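Local coordinates for putative transcriptional coactivator P15 (Enterobacteria phage t5, PDB 4BG7), which probably binds DNA, as a phage homolog of the eukaryotic transcription coactivator PC4 implicated in recombination-dependent DNA replication, at residues Q4-I18 / L30-R44. Residues are numbered along the deposited sequence; the frame is centred on the assembly and turned at random.
Sequences QVNQNYEGHVDDQSI and LTVSEFRGNLYMGIR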
loop_
_atom_site.group_PDB
_atom_site.type_symbol
_atom_site.label_atom_id
_atom_site.label_comp_id
_atom_site.label_asym_id
_atom_site.label_seq_id
_atom_site.Cartn_x
_atom_site.Cartn_y
_atom_site.Cartn_z
ATOM N N GLN A 4 -7.036 -1.091 -13.598
ATOM C CA GLN A 4 -8.278 -0.984 -12.800
ATOM C C GLN A 4 -8.040 -1.239 -11.295
ATOM O O GLN A 4 -7.055 -1.853 -10.980
ATOM C CB GLN A 4 -9.253 -2.043 -13.303
ATOM C CG GLN A 4 -8.960 -3.417 -12.744
ATOM C CD GLN A 4 -9.498 -4.558 -13.564
ATOM O OE1 GLN A 4 -9.310 -4.604 -14.779
ATOM N NE2 GLN A 4 -10.132 -5.519 -12.892
ATOM N N VAL A 5 -8.969 -0.831 -10.417
ATOM C CA VAL A 5 -8.944 -1.196 -8.976
ATOM C C VAL A 5 -9.915 -2.369 -8.686
ATOM O O VAL A 5 -11.032 -2.450 -9.232
ATOM C CB VAL A 5 -9.250 0.008 -8.035
ATOM C CG1 VAL A 5 -9.489 -0.437 -6.568
ATOM C CG2 VAL A 5 -8.131 1.054 -8.101
ATOM N N ASN A 6 -9.442 -3.316 -7.884
ATOM C CA ASN A 6 -10.257 -4.453 -7.484
ATOM C C ASN A 6 -10.671 -4.312 -6.049
ATOM O O ASN A 6 -9.823 -3.962 -5.210
ATOM C CB ASN A 6 -9.494 -5.751 -7.695
ATOM C CG ASN A 6 -8.878 -5.830 -9.050
ATOM O OD1 ASN A 6 -9.577 -5.922 -10.016
ATOM N ND2 ASN A 6 -7.549 -5.739 -9.122
ATOM N N GLN A 7 -11.968 -4.613 -5.777
ATOM C CA GLN A 7 -12.587 -4.380 -4.457
ATOM C C GLN A 7 -12.638 -5.661 -3.647
ATOM O O GLN A 7 -13.097 -5.679 -2.489
ATOM C CB GLN A 7 -13.926 -3.622 -4.595
ATOM C CG GLN A 7 -13.720 -2.205 -5.175
ATOM C CD GLN A 7 -15.050 -1.463 -5.449
ATOM O OE1 GLN A 7 -15.433 -1.238 -6.592
ATOM N NE2 GLN A 7 -15.762 -1.138 -4.400
ATOM N N ASN A 8 -12.079 -6.717 -4.253
ATOM C CA ASN A 8 -11.880 -8.009 -3.643
ATOM C C ASN A 8 -10.849 -8.818 -4.479
ATOM O O ASN A 8 -10.320 -8.347 -5.511
ATOM C CB ASN A 8 -13.193 -8.746 -3.477
ATOM C CG ASN A 8 -13.819 -9.131 -4.800
ATOM O OD1 ASN A 8 -13.185 -9.776 -5.599
ATOM N ND2 ASN A 8 -15.100 -8.799 -4.992
ATOM N N TYR A 9 -10.511 -9.992 -3.951
ATOM C CA TYR A 9 -9.562 -10.854 -4.602
ATOM C C TYR A 9 -10.149 -12.067 -5.327
ATOM O O TYR A 9 -9.416 -13.010 -5.641
ATOM C CB TYR A 9 -8.532 -11.318 -3.589
ATOM C CG TYR A 9 -7.393 -10.310 -3.397
ATOM C CD1 TYR A 9 -7.471 -9.239 -2.446
ATOM C CD2 TYR A 9 -6.222 -10.453 -4.103
ATOM C CE1 TYR A 9 -6.417 -8.344 -2.288
ATOM C CE2 TYR A 9 -5.158 -9.559 -3.916
ATOM C CZ TYR A 9 -5.264 -8.506 -2.998
ATOM O OH TYR A 9 -4.111 -7.684 -2.937
ATOM N N GLU A 10 -11.451 -12.026 -5.625
ATOM C CA GLU A 10 -12.055 -13.052 -6.497
ATOM C C GLU A 10 -11.332 -13.187 -7.832
ATOM O O GLU A 10 -11.149 -12.216 -8.568
ATOM C CB GLU A 10 -13.555 -12.780 -6.695
ATOM C CG GLU A 10 -14.281 -12.810 -5.365
ATOM C CD GLU A 10 -15.786 -12.952 -5.427
ATOM O OE1 GLU A 10 -16.364 -13.120 -6.533
ATOM O OE2 GLU A 10 -16.365 -12.878 -4.318
ATOM N N GLY A 11 -10.913 -14.407 -8.142
ATOM C CA GLY A 11 -10.201 -14.691 -9.389
ATOM C C GLY A 11 -8.688 -14.392 -9.363
ATOM O O GLY A 11 -8.007 -14.611 -10.352
ATOM N N HIS A 12 -8.160 -13.896 -8.242
ATOM C CA HIS A 12 -6.739 -13.544 -8.161
ATOM C C HIS A 12 -5.987 -14.702 -7.636
ATOM O O HIS A 12 -6.445 -15.393 -6.716
ATOM C CB HIS A 12 -6.510 -12.372 -7.170
ATOM C CG HIS A 12 -6.913 -11.028 -7.691
ATOM N ND1 HIS A 12 -6.013 -10.035 -7.891
ATOM C CD2 HIS A 12 -8.166 -10.509 -8.049
ATOM C CE1 HIS A 12 -6.632 -8.970 -8.375
ATOM N NE2 HIS A 12 -7.960 -9.237 -8.450
ATOM N N VAL A 13 -4.769 -14.854 -8.121
ATOM C CA VAL A 13 -3.815 -15.794 -7.565
ATOM C C VAL A 13 -2.569 -14.976 -7.089
ATOM O O VAL A 13 -2.008 -14.235 -7.873
ATOM C CB VAL A 13 -3.403 -16.883 -8.636
ATOM C CG1 VAL A 13 -2.177 -17.636 -8.192
ATOM C CG2 VAL A 13 -4.575 -17.857 -8.927
ATOM N N ASP A 14 -2.139 -15.194 -5.863
ATOM C CA ASP A 14 -0.964 -14.531 -5.309
ATOM C C ASP A 14 0.317 -15.027 -5.989
ATOM O O ASP A 14 0.551 -16.241 -6.182
ATOM C CB ASP A 14 -0.791 -14.836 -3.833
ATOM C CG ASP A 14 -1.798 -14.165 -2.961
ATOM O OD1 ASP A 14 -2.678 -13.427 -3.447
ATOM O OD2 ASP A 14 -1.672 -14.396 -1.764
ATOM N N ASP A 15 1.165 -14.083 -6.307
ATOM C CA ASP A 15 2.546 -14.344 -6.717
ATOM C C ASP A 15 3.560 -13.944 -5.648
ATOM O O ASP A 15 4.602 -14.588 -5.547
ATOM C CB ASP A 15 2.834 -13.599 -7.977
ATOM C CG ASP A 15 2.110 -14.165 -9.127
ATOM O OD1 ASP A 15 1.689 -15.380 -9.092
ATOM O OD2 ASP A 15 1.920 -13.382 -10.074
ATOM N N GLN A 16 3.249 -12.928 -4.846
ATOM C CA GLN A 16 4.018 -12.650 -3.566
ATOM C C GLN A 16 3.076 -12.227 -2.484
ATOM O O GLN A 16 2.016 -11.651 -2.780
ATOM C CB GLN A 16 5.049 -11.491 -3.760
ATOM C CG GLN A 16 5.893 -11.616 -4.988
ATOM C CD GLN A 16 7.006 -10.539 -5.026
ATOM O OE1 GLN A 16 7.629 -10.268 -4.033
ATOM N NE2 GLN A 16 7.159 -9.898 -6.139
ATOM N N SER A 17 3.458 -12.458 -1.214
ATOM C CA SER A 17 2.628 -12.104 -0.071
ATOM C C SER A 17 3.536 -11.862 1.116
ATOM O O SER A 17 4.255 -12.807 1.482
ATOM C CB SER A 17 1.678 -13.249 0.244
ATOM O OG SER A 17 0.821 -12.929 1.315
ATOM N N ILE A 18 3.506 -10.650 1.689
ATOM C CA ILE A 18 4.332 -10.272 2.881
ATOM C C ILE A 18 3.505 -9.724 4.023
ATOM O O ILE A 18 2.721 -8.758 3.873
ATOM C CB ILE A 18 5.497 -9.265 2.517
ATOM C CG1 ILE A 18 6.342 -9.845 1.422
ATOM C CG2 ILE A 18 6.402 -8.995 3.743
ATOM C CD1 ILE A 18 7.377 -8.914 0.876
ATOM N N LEU A 30 0.671 -7.538 2.299
ATOM C CA LEU A 30 1.018 -6.861 1.059
ATOM C C LEU A 30 1.206 -7.900 -0.004
ATOM O O LEU A 30 2.082 -8.803 0.104
ATOM C CB LEU A 30 2.328 -6.058 1.156
ATOM C CG LEU A 30 2.648 -5.134 -0.029
ATOM C CD1 LEU A 30 1.540 -4.116 -0.123
ATOM C CD2 LEU A 30 4.017 -4.466 0.280
ATOM N N THR A 31 0.430 -7.741 -1.066
ATOM C CA THR A 31 0.243 -8.829 -2.015
ATOM C C THR A 31 0.437 -8.374 -3.463
ATOM O O THR A 31 -0.016 -7.301 -3.841
ATOM C CB THR A 31 -1.165 -9.431 -1.865
ATOM O OG1 THR A 31 -1.289 -9.903 -0.541
ATOM C CG2 THR A 31 -1.378 -10.548 -2.916
ATOM N N VAL A 32 1.143 -9.200 -4.227
ATOM C CA VAL A 32 1.190 -9.053 -5.665
ATOM C C VAL A 32 0.398 -10.283 -6.144
ATOM O O VAL A 32 0.709 -11.449 -5.782
ATOM C CB VAL A 32 2.584 -9.097 -6.290
ATOM C CG1 VAL A 32 2.469 -9.019 -7.859
ATOM C CG2 VAL A 32 3.458 -7.965 -5.734
ATOM N N SER A 33 -0.562 -10.020 -7.000
ATOM C CA SER A 33 -1.459 -11.058 -7.525
ATOM C C SER A 33 -1.651 -10.886 -9.022
ATOM O O SER A 33 -1.459 -9.800 -9.564
ATOM C CB SER A 33 -2.795 -10.967 -6.801
ATOM O OG SER A 33 -3.484 -9.737 -6.984
ATOM N N GLU A 34 -2.044 -11.980 -9.670
ATOM C CA GLU A 34 -2.327 -11.961 -11.111
ATOM C C GLU A 34 -3.837 -12.204 -11.249
ATOM O O GLU A 34 -4.383 -13.087 -10.576
ATOM C CB GLU A 34 -1.557 -13.028 -11.824
ATOM C CG GLU A 34 -1.739 -12.867 -13.329
ATOM C CD GLU A 34 -1.005 -13.926 -14.126
ATOM O OE1 GLU A 34 -0.118 -14.617 -13.576
ATOM O OE2 GLU A 34 -1.377 -14.066 -15.296
ATOM N N PHE A 35 -4.465 -11.424 -12.133
ATOM C CA PHE A 35 -5.911 -11.516 -12.442
ATOM C C PHE A 35 -6.085 -11.025 -13.919
ATOM O O PHE A 35 -5.650 -9.904 -14.228
ATOM C CB PHE A 35 -6.660 -10.555 -11.519
ATOM C CG PHE A 35 -8.133 -10.402 -11.837
ATOM C CD1 PHE A 35 -9.011 -11.461 -11.645
ATOM C CD2 PHE A 35 -8.621 -9.223 -12.324
ATOM C CE1 PHE A 35 -10.369 -11.330 -11.944
ATOM C CE2 PHE A 35 -9.971 -9.096 -12.644
ATOM C CZ PHE A 35 -10.835 -10.163 -12.447
ATOM N N ARG A 36 -6.601 -11.864 -14.825
ATOM C CA ARG A 36 -7.037 -11.387 -16.198
ATOM C C ARG A 36 -5.839 -10.860 -16.934
ATOM O O ARG A 36 -5.864 -9.779 -17.510
ATOM C CB ARG A 36 -8.150 -10.292 -16.086
ATOM C CG ARG A 36 -8.835 -9.801 -17.391
ATOM C CD ARG A 36 -9.457 -8.370 -17.298
ATOM N NE ARG A 36 -10.523 -8.305 -16.305
ATOM C CZ ARG A 36 -11.045 -7.205 -15.749
ATOM N NH1 ARG A 36 -10.648 -5.970 -16.091
ATOM N NH2 ARG A 36 -11.995 -7.342 -14.838
ATOM N N GLY A 37 -4.755 -11.613 -16.844
ATOM C CA GLY A 37 -3.557 -11.294 -17.579
ATOM C C GLY A 37 -2.673 -10.184 -17.030
ATOM O O GLY A 37 -1.698 -9.873 -17.658
ATOM N N ASN A 38 -3.008 -9.599 -15.863
ATOM C CA ASN A 38 -2.339 -8.412 -15.363
ATOM C C ASN A 38 -1.963 -8.569 -13.894
ATOM O O ASN A 38 -2.559 -9.352 -13.180
ATOM C CB ASN A 38 -3.267 -7.227 -15.572
ATOM C CG ASN A 38 -3.524 -6.978 -17.065
ATOM O OD1 ASN A 38 -2.602 -6.730 -17.841
ATOM N ND2 ASN A 38 -4.752 -7.152 -17.469
ATOM N N LEU A 39 -0.939 -7.835 -13.470
ATOM C CA LEU A 39 -0.495 -7.853 -12.063
ATOM C C LEU A 39 -1.088 -6.673 -11.298
ATOM O O LEU A 39 -1.181 -5.583 -11.800
ATOM C CB LEU A 39 1.054 -7.819 -11.971
ATOM C CG LEU A 39 1.699 -9.088 -12.537
ATOM C CD1 LEU A 39 3.208 -8.950 -12.451
ATOM C CD2 LEU A 39 1.236 -10.359 -11.816
ATOM N N TYR A 40 -1.374 -6.924 -10.021
ATOM C CA TYR A 40 -1.920 -5.981 -9.088
ATOM C C TYR A 40 -1.171 -6.057 -7.781
ATOM O O TYR A 40 -0.656 -7.138 -7.408
ATOM C CB TYR A 40 -3.376 -6.381 -8.784
ATOM C CG TYR A 40 -4.182 -6.234 -10.034
ATOM C CD1 TYR A 40 -4.751 -5.031 -10.360
ATOM C CD2 TYR A 40 -4.290 -7.280 -10.910
ATOM C CE1 TYR A 40 -5.446 -4.873 -11.573
ATOM C CE2 TYR A 40 -5.036 -7.162 -12.091
ATOM C CZ TYR A 40 -5.581 -5.968 -12.436
ATOM O OH TYR A 40 -6.307 -5.859 -13.629
ATOM N N MET A 41 -1.071 -4.900 -7.117
ATOM C CA MET A 41 -0.579 -4.849 -5.744
ATOM C C MET A 41 -1.661 -4.346 -4.825
ATOM O O MET A 41 -2.428 -3.458 -5.153
ATOM C CB MET A 41 0.696 -3.986 -5.549
ATOM C CG MET A 41 0.635 -2.588 -6.083
ATOM S SD MET A 41 2.022 -1.539 -5.537
ATOM C CE MET A 41 1.782 -0.210 -6.680
ATOM N N GLY A 42 -1.692 -4.910 -3.628
ATOM C CA GLY A 42 -2.697 -4.501 -2.653
ATOM C C GLY A 42 -2.593 -5.212 -1.320
ATOM O O GLY A 42 -1.538 -5.744 -0.966
ATOM N N ILE A 43 -3.698 -5.238 -0.585
ATOM C CA ILE A 43 -3.702 -5.918 0.700
ATOM C C ILE A 43 -4.732 -7.042 0.665
ATOM O O ILE A 43 -5.870 -6.771 0.377
ATOM C CB ILE A 43 -4.095 -4.923 1.785
ATOM C CG1 ILE A 43 -2.978 -3.919 2.027
ATOM C CG2 ILE A 43 -4.507 -5.639 3.069
ATOM C CD1 ILE A 43 -1.542 -4.353 2.231
ATOM N N ARG A 44 -4.307 -8.288 0.867
ATOM C CA ARG A 44 -5.250 -9.412 0.988
ATOM C C ARG A 44 -5.352 -9.760 2.447
ATOM O O ARG A 44 -4.321 -9.840 3.136
ATOM C CB ARG A 44 -4.738 -10.646 0.230
ATOM C CG ARG A 44 -5.737 -11.788 0.275
ATOM C CD ARG A 44 -5.146 -13.092 -0.152
ATOM N NE ARG A 44 -4.973 -13.257 -1.616
ATOM C CZ ARG A 44 -5.874 -13.744 -2.457
ATOM N NH1 ARG A 44 -7.090 -14.035 -2.048
ATOM N NH2 ARG A 44 -5.534 -13.898 -3.744
HETATM O O HOH W 1 -2.711 -7.773 -5.170
HETATM O O HOH W 2 -8.749 -15.129 -4.098
HETATM O O HOH W 3 -1.537 -12.656 0.336
#
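Arg44 lies against Tyr9 along most of its length and ends on Asp14. Its CB sits over one face of the Tyr9 ring, 4.0 Å from the ring centroid, in a CH-pi contact, and CG follows above CD1. With CG anti to the backbone N (chi1 -177°) the chain runs out across the ring; CD has moved on to the Asp14 carboxylate, 4.0 Å from Asp14 OD2, before a bend at chi3 turns the guanidinium back over CD2 and CB of Tyr9, its plane 36° from that of the phenol. NE and NH2 both grip Asp14 OD1, 2.9 Å from each, in a side-on salt bridge made from one face of the carboxylate. NH2 also reaches His12 O in a weak bond, while NH1 donates to Thr57 O and to a water that bridges to Tyr9 O. At the far end of the phenol, Tyr9 OH, Ser33 OG and Thr31 O share a second water.

Ser33 OG is also hydrogen-bonded to His12 ND1 at 2.7 Å, near the imidazole plane, which fixes the rotation of that ring. Phe35 CB stands over the imidazole centre, 3.5 Å from the centroid; the Phe35 ring is nearly parallel to the imidazole but slid aside, so the two barely overlap. His12 turns an edge toward the Tyr40 face, and Asn6 ND2, bonded to Ser62 OG, lies 3.1 Å from Tyr40 CD1 over that ring.

Beside this cluster the backbones pair antiparallel. Val32 O accepts from both Asp15 N and Gln16 N, a classic beta bulge at the corner where the strand turns within the strongly curved antiparallel sheet of the PC4-like fold.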